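Local coordinates for extracellular solute-binding protein, family 3 (Methylophaga aminisulfidivorans MP, PDB 5SV6) that is of unknown function but, as an MxaJ protein with a periplasmic binding protein-like architecture, is probably associated with methanol dehydrogenase, at residues Asp121-Ser126 / Thr270-Ala275; Ala155-Ser160 / Asp198-Glu203; Ala239-Arg242 / Gly246-Gln249. All coordinates share one frame; numbering follows the deposited sequence.

In the fold
The chain first supplies Asp121-Ser126, near the start of the long strand 118-133. It does not return to this place until Thr270-Ala275 on helix 262-274, so contact 1 closes a large loop that holds the other two contacts. Inside it, contact 2 joins the end of strand 154-156 to helix 197-206, and contact 3 then closes a short hairpin between Ala239-Arg242 and Gly246-Gln249. These two lie in series and none of the three cross. All reach the same branched mixed sheet, in which strands 118-133 and 247-257 are neighbours. Contacts 1 and 2 lie on opposite sides of the chain's centre, their own centres about 28 Å apart.

Contact 1 of 3, residues Asp121-Ser126 / Thr270-Ala275; sequences DPYYKS and TALHKA
Leu272, on the last turns of helix 262-274, points its side chain at the Asp121 carbonyl and the base of the Tyr123 side chain, and it carries the helical side of this contact alone. At its root the side chain is already aimed: the backbones come closest at the Tyr123 and Leu272 CA atoms, 6.9 Å apart, and the CB bond of Leu272 faces residues 121-123. Leu272 CB stays 5.0 Å from Tyr123 CB, so the first carbon serves as a spacer. With CG anti to the carbonyl carbon (chi1 -72°), the branch point advances a little, to 4.8 Å between Leu272 CG and Tyr123 CB. The two methyl groups then divide the work. Leu272 CD1 lies 3.7 Å from Asp121 O, an apolar carbon resting beside a carbonyl oxygen. Leu272 CD2 goes to the tyrosine, 4.2 Å from Tyr123 CB and 4.4 Å from Tyr123 CG, approaching the base of the ring obliquely.

The Tyr123 ring runs on to a hydroxyl hydrogen-bonded to Met108 O. Polar links flank the apolar touch: Asn269, just before the helical segment, accepts from Asp121 N through its OD1, and Lys280 NZ bonds to Tyr123 O. In this periplasmic binding protein-like fold the contact thus packs a helix near the C terminus against the beginning of strand 118-133, one of the long antiparallel strands of the mixed sheet.

No hydrogen bond or salt bridge joins the two segments themselves. Their mutual hold is therefore one of van der Waals fit, with directional bonding left to residues alongside, such as Asn269 and Lys280.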
loop_
_atom_site.group_PDB
_atom_site.type_symbol
_atom_site.label_atom_id
_atom_site.label_comp_id
_atom_site.label_asym_id
_atom_site.label_seq_id
_atom_site.Cartn_x
_atom_site.Cartn_y
_atom_site.Cartn_z
ATOM N N ASP A 121 4.186 17.389 -2.254
ATOM C CA ASP A 121 3.472 17.482 -0.985
ATOM C C ASP A 121 2.655 16.198 -0.846
ATOM O O ASP A 121 2.055 15.725 -1.824
ATOM C CB ASP A 121 2.514 18.687 -0.968
ATOM C CG ASP A 121 3.226 20.017 -1.148
ATOM O OD1 ASP A 121 4.398 20.128 -0.745
ATOM O OD2 ASP A 121 2.617 20.957 -1.714
ATOM N N PRO A 122 2.640 15.610 0.359
ATOM C CA PRO A 122 1.847 14.388 0.570
ATOM C C PRO A 122 0.369 14.650 0.278
ATOM O O PRO A 122 -0.137 15.698 0.681
ATOM C CB PRO A 122 2.029 14.092 2.061
ATOM C CG PRO A 122 3.237 14.867 2.483
ATOM C CD PRO A 122 3.308 16.075 1.585
ATOM N N TYR A 123 -0.309 13.742 -0.420
ATOM C CA TYR A 123 -1.731 13.952 -0.681
ATOM C C TYR A 123 -2.618 13.065 0.191
ATOM O O TYR A 123 -3.836 13.225 0.207
ATOM C CB TYR A 123 -2.077 13.858 -2.181
ATOM C CG TYR A 123 -1.799 12.514 -2.839
ATOM C CD1 TYR A 123 -0.555 12.224 -3.396
ATOM C CD2 TYR A 123 -2.796 11.561 -2.941
ATOM C CE1 TYR A 123 -0.309 10.996 -4.006
ATOM C CE2 TYR A 123 -2.572 10.348 -3.552
ATOM C CZ TYR A 123 -1.331 10.062 -4.079
ATOM O OH TYR A 123 -1.133 8.839 -4.679
ATOM N N TYR A 124 -1.998 12.129 0.909
ATOM C CA TYR A 124 -2.656 11.481 2.052
ATOM C C TYR A 124 -1.678 10.781 2.970
ATOM O O TYR A 124 -0.511 10.613 2.646
ATOM C CB TYR A 124 -3.766 10.500 1.632
ATOM C CG TYR A 124 -3.332 9.235 0.891
ATOM C CD1 TYR A 124 -3.480 7.977 1.472
ATOM C CD2 TYR A 124 -2.826 9.299 -0.399
ATOM C CE1 TYR A 124 -3.105 6.819 0.793
ATOM C CE2 TYR A 124 -2.458 8.153 -1.091
ATOM C CZ TYR A 124 -2.602 6.915 -0.491
ATOM O OH TYR A 124 -2.243 5.778 -1.190
ATOM N N LYS A 125 -2.188 10.343 4.109
ATOM C CA LYS A 125 -1.410 9.543 5.038
ATOM C C LYS A 125 -2.277 8.361 5.469
ATOM O O LYS A 125 -3.467 8.515 5.769
ATOM C CB LYS A 125 -1.005 10.403 6.242
ATOM C CG LYS A 125 -0.066 9.727 7.266
ATOM C CD LYS A 125 0.193 10.694 8.434
ATOM C CE LYS A 125 1.107 10.085 9.487
ATOM N NZ LYS A 125 1.449 11.075 10.539
ATOM N N SER A 126 -1.699 7.168 5.473
ATOM C CA SER A 126 -2.436 6.017 5.980
ATOM C C SER A 126 -1.487 5.138 6.777
ATOM O O SER A 126 -0.363 5.533 7.052
ATOM C CB SER A 126 -3.103 5.244 4.838
ATOM O OG SER A 126 -4.085 4.362 5.348
ATOM N N THR A 270 0.738 22.231 -7.261
ATOM C CA THR A 270 -0.346 23.176 -7.462
ATOM C C THR A 270 -1.635 22.421 -7.739
ATOM O O THR A 270 -2.678 22.742 -7.178
ATOM C CB THR A 270 -0.013 24.135 -8.622
ATOM O OG1 THR A 270 1.044 25.000 -8.207
ATOM C CG2 THR A 270 -1.222 24.990 -9.026
ATOM N N ALA A 271 -1.555 21.401 -8.594
ATOM C CA ALA A 271 -2.737 20.648 -8.973
ATOM C C ALA A 271 -3.285 19.858 -7.784
ATOM O O ALA A 271 -4.495 19.795 -7.586
ATOM C CB ALA A 271 -2.438 19.718 -10.141
ATOM N N LEU A 272 -2.390 19.249 -7.009
ATOM C CA LEU A 272 -2.779 18.470 -5.824
ATOM C C LEU A 272 -3.585 19.304 -4.843
ATOM O O LEU A 272 -4.599 18.864 -4.313
ATOM C CB LEU A 272 -1.541 17.918 -5.106
ATOM C CG LEU A 272 -0.825 16.773 -5.815
ATOM C CD1 LEU A 272 0.415 16.330 -5.043
ATOM C CD2 LEU A 272 -1.799 15.627 -5.977
ATOM N N HIS A 273 -3.121 20.516 -4.593
ATOM C CA HIS A 273 -3.854 21.394 -3.697
ATOM C C HIS A 273 -5.227 21.741 -4.300
ATOM O O HIS A 273 -6.261 21.664 -3.619
ATOM C CB HIS A 273 -3.033 22.647 -3.385
ATOM C CG HIS A 273 -3.626 23.488 -2.301
ATOM N ND1 HIS A 273 -4.221 24.708 -2.547
ATOM C CD2 HIS A 273 -3.737 23.276 -0.967
ATOM C CE1 HIS A 273 -4.668 25.213 -1.410
ATOM N NE2 HIS A 273 -4.386 24.364 -0.436
ATOM N N LYS A 274 -5.243 22.079 -5.586
ATOM C CA LYS A 274 -6.490 22.452 -6.261
ATOM C C LYS A 274 -7.517 21.329 -6.261
ATOM O O LYS A 274 -8.706 21.557 -6.036
ATOM C CB LYS A 274 -6.220 22.890 -7.707
ATOM C CG LYS A 274 -6.186 24.394 -7.894
ATOM C CD LYS A 274 -6.435 24.814 -9.352
ATOM C CE LYS A 274 -5.161 24.716 -10.160
ATOM N NZ LYS A 274 -5.340 25.108 -11.593
ATOM N N ALA A 275 -7.052 20.109 -6.504
ATOM C CA ALA A 275 -7.951 18.974 -6.662
ATOM C C ALA A 275 -8.134 18.193 -5.373
ATOM O O ALA A 275 -8.710 17.107 -5.385
ATOM C CB ALA A 275 -7.438 18.054 -7.755
#

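Contact 2 of 3, residues Ala155-Ser160 / Asp198-Glu203; sequences AIVPGS and DLLVSE
The flat groups that meet Leu200 are peptide units, not rings. Its CD1 methyl sits squarely over one face of the Ile156-Val157 peptide, 4.2 Å from Ile156 C, while the Ala155 methyl lies beside Leu200 O. Within the helix the carbonyl of Asp198 is approached on both faces: Ser202 N comes from one side and Ser202 OG from the other, Ser202 OG lying 3.0 Å from Asp198 O with the donor tilted 30° from the carbonyl plane.

Leu200 is forked across the end of the strand. CD2 packs at 4.0 Å from Ala155 CB, and CD1 reaches further along the chain to lie 3.8 Å from Val157 CG2, the valine and leucine side chains crossing at about a right angle. Val157 presents this branch because its CG1 is anti to the backbone N (chi1 180°), which turns CG2 beside that nitrogen.

Strand 154-156 and the parallel strand 211-215 are joined by a long connection that includes helix 197-206, a beta-alpha-beta crossover with two further helices inserted before it. Leu200 accordingly touches Ile214 on the neighbouring strand as well. Beyond the strand, Val157 opens a type II turn that ends at Ser160, the N-cap residue of helix 161-168; Gly159 takes the positive phi (84°) required there, and its backbone N is hydrogen-bonded to Glu163 OE1.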
loop_
_atom_site.group_PDB
_atom_site.type_symbol
_atom_site.label_atom_id
_atom_site.label_comp_id
_atom_site.label_asym_id
_atom_site.label_seq_id
_atom_site.Cartn_x
_atom_site.Cartn_y
_atom_site.Cartn_z
ATOM N N ALA A 155 -1.299 -13.231 8.524
ATOM C CA ALA A 155 -1.165 -12.905 7.108
ATOM C C ALA A 155 -0.464 -11.550 6.961
ATOM O O ALA A 155 -1.071 -10.506 7.217
ATOM C CB ALA A 155 -2.527 -12.893 6.440
ATOM N N ILE A 156 0.817 -11.572 6.585
ATOM C CA ILE A 156 1.599 -10.347 6.408
ATOM C C ILE A 156 2.458 -10.350 5.139
ATOM O O ILE A 156 2.660 -11.390 4.506
ATOM C CB ILE A 156 2.533 -10.072 7.607
ATOM C CG1 ILE A 156 3.637 -11.136 7.677
ATOM C CG2 ILE A 156 1.730 -9.994 8.917
ATOM C CD1 ILE A 156 4.849 -10.704 8.470
ATOM N N VAL A 157 2.968 -9.174 4.789
ATOM C CA VAL A 157 3.873 -9.033 3.655
ATOM C C VAL A 157 5.317 -8.926 4.143
ATOM O O VAL A 157 5.650 -8.046 4.940
ATOM C CB VAL A 157 3.514 -7.789 2.812
ATOM C CG1 VAL A 157 4.470 -7.639 1.627
ATOM C CG2 VAL A 157 2.073 -7.865 2.331
ATOM N N PRO A 158 6.186 -9.827 3.669
ATOM C CA PRO A 158 7.596 -9.810 4.079
ATOM C C PRO A 158 8.274 -8.506 3.673
ATOM O O PRO A 158 7.948 -7.951 2.629
ATOM C CB PRO A 158 8.198 -10.991 3.313
ATOM C CG PRO A 158 7.029 -11.891 3.025
ATOM C CD PRO A 158 5.874 -10.966 2.785
ATOM N N GLY A 159 9.189 -8.017 4.505
ATOM C CA GLY A 159 9.882 -6.770 4.230
ATOM C C GLY A 159 9.125 -5.528 4.659
ATOM O O GLY A 159 9.625 -4.403 4.507
ATOM N N SER A 160 7.916 -5.721 5.186
ATOM C CA SER A 160 7.106 -4.607 5.666
ATOM C C SER A 160 7.330 -4.435 7.182
ATOM O O SER A 160 7.919 -5.308 7.820
ATOM C CB SER A 160 5.624 -4.862 5.346
ATOM O OG SER A 160 5.125 -5.964 6.081
ATOM N N ASP A 198 -5.675 -9.037 -1.751
ATOM C CA ASP A 198 -6.995 -9.636 -1.558
ATOM C C ASP A 198 -6.905 -11.086 -1.052
ATOM O O ASP A 198 -7.786 -11.567 -0.345
ATOM C CB ASP A 198 -7.792 -9.582 -2.856
ATOM C CG ASP A 198 -7.116 -10.330 -3.979
ATOM O OD1 ASP A 198 -5.976 -9.962 -4.336
ATOM O OD2 ASP A 198 -7.721 -11.293 -4.500
ATOM N N LEU A 199 -5.838 -11.783 -1.429
ATOM C CA LEU A 199 -5.552 -13.107 -0.884
ATOM C C LEU A 199 -5.375 -13.058 0.639
ATOM O O LEU A 199 -5.900 -13.902 1.377
ATOM C CB LEU A 199 -4.274 -13.658 -1.531
ATOM C CG LEU A 199 -3.712 -14.930 -0.893
ATOM C CD1 LEU A 199 -4.689 -16.095 -1.063
ATOM C CD2 LEU A 199 -2.327 -15.272 -1.444
ATOM N N LEU A 200 -4.620 -12.077 1.118
ATOM C CA LEU A 200 -4.366 -11.977 2.554
ATOM C C LEU A 200 -5.649 -11.685 3.338
ATOM O O LEU A 200 -5.874 -12.263 4.396
ATOM C CB LEU A 200 -3.279 -10.936 2.861
ATOM C CG LEU A 200 -1.916 -11.215 2.211
ATOM C CD1 LEU A 200 -0.883 -10.167 2.597
ATOM C CD2 LEU A 200 -1.423 -12.574 2.620
ATOM N N VAL A 201 -6.499 -10.807 2.816
ATOM C CA VAL A 201 -7.785 -10.561 3.467
ATOM C C VAL A 201 -8.635 -11.836 3.476
ATOM O O VAL A 201 -9.272 -12.179 4.481
ATOM C CB VAL A 201 -8.536 -9.379 2.825
ATOM C CG1 VAL A 201 -9.926 -9.225 3.451
ATOM C CG2 VAL A 201 -7.724 -8.093 3.003
ATOM N N SER A 202 -8.614 -12.554 2.359
ATOM C CA SER A 202 -9.370 -13.796 2.223
ATOM C C SER A 202 -8.976 -14.856 3.249
ATOM O O SER A 202 -9.813 -15.639 3.694
ATOM C CB SER A 202 -9.218 -14.352 0.809
ATOM O OG SER A 202 -9.991 -13.577 -0.087
ATOM N N GLU A 203 -7.696 -14.878 3.613
ATOM C CA GLU A 203 -7.185 -15.816 4.616
ATOM C C GLU A 203 -7.817 -15.573 5.988
ATOM O O GLU A 203 -8.035 -16.508 6.756
ATOM C CB GLU A 203 -5.668 -15.691 4.724
ATOM C CG GLU A 203 -4.925 -16.233 3.523
ATOM C CD GLU A 203 -5.048 -17.737 3.412
ATOM O OE1 GLU A 203 -4.488 -18.444 4.273
ATOM O OE2 GLU A 203 -5.717 -18.211 2.473
#

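Contact 3 of 3, residues Ala239-Arg242 / Gly246-Gln249; sequences APTR and GVRQ
Ala239 and Val247 face each other as an antiparallel hydrogen-bonded pair, the closing rung of a beta hairpin in which the short strand 238-239 turns back onto strand 247-257 at the edge of the mixed sheet.

The backbone bonds come first. Ala239 N donates to Val247 O over 2.8 Å, and Val247 N returns the bond to Ala239 O over 2.7 Å, both nearly straight. Ala239 O also receives a CA-H...O contact from Gly246 CA at 3.3 Å, where the chain enters the strand.

A side-chain amide adds a bond within its own segment, Gly246-Gln249. Gln249 is bent at its middle (chi2 -83°), which curls the amide back over its own strand and lets NE2 donate to Val247 O at 3.0 Å. That oxygen lies in the amide plane of Gln249, yet NE2 stands well above the Val247 carbonyl plane. Ala239 N arrives from the opposite face, so two donors grip a single carbonyl oxygen. The other end of the amide is held too, Gln249 OE1 accepting from Trp143 NE1, which fixes the rotation of the group. Across the hairpin the Ala239 methyl rests against this amide, with Ala239 CB 3.8 Å from Gln249 NE2. With an alanine here in place of Gln249, Val247 O would probably be left with one donor fewer, Trp143 NE1 would lose this acceptor, and a gap would open beside the Ala239 methyl.

Apolar packing completes the contact. The Val247 side chain lies on the same side of the sheet as Ala239 CB, where Val164 and Met165 of helix 161-168 cover the valine. Thr241 turns its hydroxyl to Glu245 O within the connecting loop and gives its methyl to the hairpin: Thr241 CG2 meets Val247 CG2 at 3.6 Å, the two side chains crossing at about a right angle.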
loop_
_atom_site.group_PDB
_atom_site.type_symbol
_atom_site.label_atom_id
_atom_site.label_comp_id
_atom_site.label_asym_id
_atom_site.label_seq_id
_atom_site.Cartn_x
_atom_site.Cartn_y
_atom_site.Cartn_z
ATOM N N ALA A 239 5.553 2.076 16.450
ATOM C CA ALA A 239 5.478 0.957 17.387
ATOM C C ALA A 239 6.802 0.769 18.119
ATOM O O ALA A 239 7.861 0.678 17.484
ATOM C CB ALA A 239 5.083 -0.331 16.670
ATOM N N PRO A 240 6.743 0.711 19.461
ATOM C CA PRO A 240 7.935 0.529 20.300
ATOM C C PRO A 240 8.505 -0.874 20.180
ATOM O O PRO A 240 7.760 -1.815 19.928
ATOM C CB PRO A 240 7.406 0.758 21.725
ATOM C CG PRO A 240 5.954 0.486 21.637
ATOM C CD PRO A 240 5.536 0.952 20.269
ATOM N N THR A 241 9.818 -0.998 20.341
ATOM C CA THR A 241 10.468 -2.304 20.404
ATOM C C THR A 241 11.375 -2.348 21.634
ATOM O O THR A 241 11.823 -1.309 22.116
ATOM C CB THR A 241 11.279 -2.611 19.124
ATOM O OG1 THR A 241 12.383 -1.703 19.006
ATOM C CG2 THR A 241 10.392 -2.496 17.887
ATOM N N ARG A 242 11.636 -3.540 22.151
ATOM C CA ARG A 242 12.389 -3.652 23.394
ATOM C C ARG A 242 13.846 -3.237 23.233
ATOM O O ARG A 242 14.373 -2.484 24.049
ATOM C CB ARG A 242 12.317 -5.076 23.950
ATOM C CG ARG A 242 10.905 -5.557 24.223
ATOM C CD ARG A 242 10.892 -6.873 24.988
ATOM N NE ARG A 242 9.587 -7.530 24.922
ATOM C CZ ARG A 242 8.493 -7.106 25.551
ATOM N NH1 ARG A 242 7.354 -7.777 25.427
ATOM N NH2 ARG A 242 8.532 -6.009 26.299
ATOM N N GLY A 246 11.952 2.529 17.463
ATOM C CA GLY A 246 10.538 2.514 17.131
ATOM C C GLY A 246 10.310 2.231 15.653
ATOM O O GLY A 246 11.049 2.727 14.809
ATOM N N VAL A 247 9.291 1.432 15.348
ATOM C CA VAL A 247 8.999 1.014 13.974
ATOM C C VAL A 247 7.770 1.754 13.431
ATOM O O VAL A 247 6.655 1.552 13.909
ATOM C CB VAL A 247 8.789 -0.523 13.904
ATOM C CG1 VAL A 247 8.570 -0.995 12.466
ATOM C CG2 VAL A 247 9.988 -1.250 14.522
ATOM N N ARG A 248 7.992 2.626 12.449
ATOM C CA ARG A 248 6.920 3.422 11.852
ATOM C C ARG A 248 5.878 2.540 11.167
ATOM O O ARG A 248 6.229 1.631 10.418
ATOM C CB ARG A 248 7.506 4.426 10.847
ATOM C CG ARG A 248 6.466 5.262 10.112
ATOM C CD ARG A 248 7.121 6.406 9.330
ATOM N NE ARG A 248 7.528 7.481 10.226
ATOM C CZ ARG A 248 6.695 8.414 10.685
ATOM N NH1 ARG A 248 5.410 8.407 10.325
ATOM N NH2 ARG A 248 7.145 9.355 11.502
ATOM N N GLN A 249 4.601 2.801 11.433
ATOM C CA GLN A 249 3.511 2.023 10.830
ATOM C C GLN A 249 2.606 2.893 9.964
ATOM O O GLN A 249 1.714 2.379 9.287
ATOM C CB GLN A 249 2.646 1.390 11.918
ATOM C CG GLN A 249 3.426 0.773 13.053
ATOM C CD GLN A 249 3.906 -0.617 12.736
ATOM O OE1 GLN A 249 3.116 -1.483 12.370
ATOM N NE2 GLN A 249 5.212 -0.846 12.887
#